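PDB 3T0P: DNA polymerase III, beta subunit from Eubacterium rectale, which probably forms a ring-shaped head-to-tail homodimer around DNA, tethering DNA polymerases and other proteins to it and making synthesis processive. Local coordinates for residues B[317-325]-B[360-368]. Sequence-based numbering, arbitrary orientation.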
loop_
_atom_site.group_PDB
_atom_site.type_symbol
_atom_site.label_atom_id
_atom_site.label_comp_id
_atom_site.label_asym_id
_atom_site.label_seq_id
_atom_site.Cartn_x
_atom_site.Cartn_y
_atom_site.Cartn_z
HETATM N N MSE B 317 36.662 -14.059 -8.805
HETATM C CA MSE B 317 36.017 -12.762 -8.879
HETATM C C MSE B 317 34.918 -12.878 -9.920
HETATM O O MSE B 317 35.185 -13.277 -11.045
HETATM C CB MSE B 317 36.990 -11.650 -9.198
HETATM C CG MSE B 317 36.285 -10.287 -9.066
HETATM SE SE MSE B 317 37.411 -8.763 -9.434
HETATM C CE MSE B 317 38.236 -9.312 -11.147
ATOM N N ILE B 318 33.680 -12.607 -9.541
ATOM C CA ILE B 318 32.542 -12.772 -10.450
ATOM C C ILE B 318 31.513 -11.648 -10.216
ATOM O O ILE B 318 31.305 -11.222 -9.082
ATOM C CB ILE B 318 31.940 -14.216 -10.261
ATOM C CG1 ILE B 318 30.857 -14.555 -11.294
ATOM C CG2 ILE B 318 31.485 -14.523 -8.808
ATOM C CD1 ILE B 318 30.519 -16.129 -11.385
ATOM N N GLY B 319 30.873 -11.189 -11.283
ATOM C CA GLY B 319 29.866 -10.134 -11.185
ATOM C C GLY B 319 28.465 -10.600 -11.529
ATOM O O GLY B 319 28.290 -11.530 -12.325
ATOM N N PHE B 320 27.458 -9.956 -10.932
ATOM C CA PHE B 320 26.053 -10.304 -11.145
ATOM C C PHE B 320 25.128 -9.133 -11.063
ATOM O O PHE B 320 25.403 -8.161 -10.349
ATOM C CB PHE B 320 25.563 -11.276 -10.045
ATOM C CG PHE B 320 26.217 -12.630 -9.989
ATOM C CD1 PHE B 320 25.765 -13.677 -10.801
ATOM C CD2 PHE B 320 27.257 -12.881 -9.097
ATOM C CE1 PHE B 320 26.378 -14.933 -10.753
ATOM C CE2 PHE B 320 27.849 -14.145 -9.031
ATOM C CZ PHE B 320 27.410 -15.160 -9.864
ATOM N N ASN B 321 23.952 -9.296 -11.675
ATOM C CA ASN B 321 22.836 -8.360 -11.504
ATOM C C ASN B 321 22.285 -8.652 -10.104
ATOM O O ASN B 321 21.867 -9.794 -9.848
ATOM C CB ASN B 321 21.791 -8.559 -12.590
ATOM C CG ASN B 321 20.630 -7.602 -12.551
ATOM O OD1 ASN B 321 20.303 -6.973 -11.530
ATOM N ND2 ASN B 321 19.970 -7.475 -13.682
ATOM N N PRO B 322 22.365 -7.673 -9.163
ATOM C CA PRO B 322 21.921 -7.943 -7.777
ATOM C C PRO B 322 20.482 -8.469 -7.668
ATOM O O PRO B 322 20.217 -9.345 -6.820
ATOM C CB PRO B 322 22.065 -6.586 -7.063
ATOM C CG PRO B 322 22.417 -5.596 -8.096
ATOM C CD PRO B 322 22.877 -6.293 -9.321
ATOM N N LYS B 323 19.582 -7.987 -8.551
ATOM C CA LYS B 323 18.157 -8.358 -8.584
ATOM C C LYS B 323 17.934 -9.898 -8.631
ATOM O O LYS B 323 17.101 -10.422 -7.886
ATOM C CB LYS B 323 17.477 -7.706 -9.792
ATOM C CG LYS B 323 15.983 -8.000 -9.929
ATOM C CD LYS B 323 15.464 -7.666 -11.335
ATOM C CE LYS B 323 13.958 -7.744 -11.404
ATOM N NZ LYS B 323 13.442 -9.123 -11.173
ATOM N N PHE B 324 18.705 -10.597 -9.471
ATOM C CA PHE B 324 18.618 -12.045 -9.664
ATOM C C PHE B 324 18.934 -12.829 -8.367
ATOM O O PHE B 324 18.280 -13.822 -8.064
ATOM C CB PHE B 324 19.543 -12.479 -10.805
ATOM C CG PHE B 324 19.243 -11.850 -12.161
ATOM C CD1 PHE B 324 18.000 -11.277 -12.428
ATOM C CD2 PHE B 324 20.203 -11.836 -13.170
ATOM C CE1 PHE B 324 17.723 -10.704 -13.679
ATOM C CE2 PHE B 324 19.927 -11.257 -14.416
ATOM C CZ PHE B 324 18.682 -10.713 -14.665
ATOM N N PHE B 325 19.896 -12.354 -7.592
ATOM C CA PHE B 325 20.250 -12.991 -6.340
ATOM C C PHE B 325 19.200 -12.700 -5.275
ATOM O O PHE B 325 18.830 -13.608 -4.531
ATOM C CB PHE B 325 21.634 -12.513 -5.891
ATOM C CG PHE B 325 22.701 -13.539 -6.163
ATOM C CD1 PHE B 325 22.955 -14.561 -5.252
ATOM C CD2 PHE B 325 23.408 -13.530 -7.358
ATOM C CE1 PHE B 325 23.906 -15.543 -5.531
ATOM C CE2 PHE B 325 24.350 -14.521 -7.639
ATOM C CZ PHE B 325 24.611 -15.502 -6.716
ATOM N N LEU B 360 19.792 -21.162 -10.998
ATOM C CA LEU B 360 20.919 -20.907 -11.914
ATOM C C LEU B 360 20.879 -19.434 -12.260
ATOM O O LEU B 360 19.831 -18.949 -12.642
ATOM C CB LEU B 360 20.800 -21.789 -13.173
ATOM C CG LEU B 360 21.895 -21.711 -14.251
ATOM C CD1 LEU B 360 21.815 -22.902 -15.159
ATOM C CD2 LEU B 360 21.755 -20.452 -15.146
ATOM N N ILE B 361 21.973 -18.717 -12.083
ATOM C CA ILE B 361 22.033 -17.293 -12.405
ATOM C C ILE B 361 23.232 -17.091 -13.318
ATOM O O ILE B 361 24.309 -17.549 -12.986
ATOM C CB ILE B 361 22.098 -16.405 -11.104
ATOM C CG1 ILE B 361 20.861 -16.616 -10.196
ATOM C CG2 ILE B 361 22.275 -14.923 -11.443
ATOM C CD1 ILE B 361 21.110 -16.379 -8.714
ATOM N N LEU B 362 23.051 -16.423 -14.456
ATOM C CA LEU B 362 24.169 -16.130 -15.339
ATOM C C LEU B 362 24.889 -14.901 -14.814
ATOM O O LEU B 362 24.245 -13.923 -14.451
ATOM C CB LEU B 362 23.765 -15.910 -16.813
ATOM C CG LEU B 362 23.197 -17.087 -17.605
ATOM C CD1 LEU B 362 22.829 -16.647 -19.026
ATOM C CD2 LEU B 362 24.164 -18.248 -17.670
ATOM N N PRO B 363 26.228 -14.922 -14.767
ATOM C CA PRO B 363 26.948 -13.746 -14.305
ATOM C C PRO B 363 27.065 -12.699 -15.416
ATOM O O PRO B 363 26.812 -12.993 -16.585
ATOM C CB PRO B 363 28.332 -14.324 -13.952
ATOM C CG PRO B 363 28.521 -15.410 -14.893
ATOM C CD PRO B 363 27.157 -15.997 -15.162
ATOM N N VAL B 364 27.576 -11.529 -15.048
ATOM C CA VAL B 364 27.851 -10.441 -15.963
ATOM C C VAL B 364 29.053 -10.807 -16.820
ATOM O O VAL B 364 30.043 -11.366 -16.339
ATOM C CB VAL B 364 28.075 -9.153 -15.155
ATOM C CG1 VAL B 364 28.850 -8.113 -15.949
ATOM C CG2 VAL B 364 26.742 -8.599 -14.674
ATOM N N ASN B 365 28.936 -10.542 -18.109
ATOM C CA ASN B 365 30.056 -10.793 -18.994
ATOM C C ASN B 365 30.850 -9.480 -19.077
ATOM O O ASN B 365 30.359 -8.486 -19.623
ATOM C CB ASN B 365 29.592 -11.317 -20.362
ATOM C CG ASN B 365 30.697 -11.392 -21.385
ATOM O OD1 ASN B 365 31.734 -12.027 -21.175
ATOM N ND2 ASN B 365 30.521 -10.685 -22.489
ATOM N N PHE B 366 32.034 -9.462 -18.462
ATOM C CA PHE B 366 32.896 -8.294 -18.476
ATOM C C PHE B 366 33.777 -8.258 -19.754
ATOM O O PHE B 366 34.432 -7.237 -19.997
ATOM C CB PHE B 366 33.765 -8.265 -17.206
ATOM C CG PHE B 366 32.986 -7.980 -15.948
ATOM C CD1 PHE B 366 32.553 -6.692 -15.655
ATOM C CD2 PHE B 366 32.688 -8.998 -15.050
ATOM C CE1 PHE B 366 31.831 -6.427 -14.498
ATOM C CE2 PHE B 366 31.981 -8.727 -13.877
ATOM C CZ PHE B 366 31.546 -7.447 -13.619
ATOM N N ASN B 367 33.761 -9.359 -20.573
ATOM C CA ASN B 367 34.525 -9.584 -21.830
ATOM C C ASN B 367 36.066 -9.583 -21.589
ATOM O O ASN B 367 36.842 -9.187 -22.480
ATOM C CB ASN B 367 34.139 -8.572 -22.936
ATOM C CG ASN B 367 32.919 -8.956 -23.740
ATOM O OD1 ASN B 367 31.841 -8.352 -23.610
ATOM N ND2 ASN B 367 33.065 -9.964 -24.600
ATOM N N THR B 368 36.494 -10.087 -20.388
ATOM C CA THR B 368 37.878 -10.181 -19.881
ATOM C C THR B 368 38.464 -8.767 -19.720
ATOM O O THR B 368 37.888 -7.935 -19.018
ATOM C CB THR B 368 38.770 -11.091 -20.763
ATOM O OG1 THR B 368 38.046 -12.266 -21.141
ATOM C CG2 THR B 368 40.073 -11.486 -20.073
HETATM O O HOH W 1 31.382 -12.001 -14.051
HETATM O O HOH W 2 23.916 -11.497 -13.595
#
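Ile-361 meets three phenylalanines with its two branches. Ile-361 CD1 lies over one face of the Phe-325 ring, 3.9 Å from the centroid and 11° off the ring normal, a CH-pi contact. Ile-361 CG2, set anti to the backbone N by a chi1 of -60°, packs 3.7 Å from Phe-324 CB and also meets Phe-320 CD1. The Phe-320 ring carries the core onward: its CD1-CE1 side touches Pro-363, with Phe-320 CE1 3.8 Å from Pro-363 CB, while CE2 of Phe-325 stands over the centre of one ring face. Replacing Phe-320 with an alanine would probably open a gap beside Pro-363 and Ile-361 and take from Phe-325 CE2 the ring face beneath it. Ile-318 CG1 closes the far flank, 3.7 Å from Pro-363 CB. Further out, Phe-366 turns its ring edge to Gly-319, Phe-366 CE2 being 3.7 Å from Gly-319 CA, where a beta-carbon would clash; CG1 of Val-364 covers one face of the same ring.

Across the segments, the polar edge is made by backbone groups and water. Val-364 N donates to Gly-319 O over 2.8 Å at 167°, from above the carbonyl plane. One water bridges Gly-319 N to Val-364 O, and another bridges Asn-321 N to Leu-362 O. Within 317-325, Asn-321 N-caps helix 322-329, Asn-321 OD1 accepting from Lys-323 N at 3.2 Å. Strand 316-320 pairs with 283-288, whereas 357-361 belongs to a sheet shared with the central domain; the tail that follows passes along 316-320, an outermost strand of its own sheet. One direct hydrogen bond and two water bridges against several apolar contacts imply that side-chain packing, more than continuous strand pairing, joins these segments.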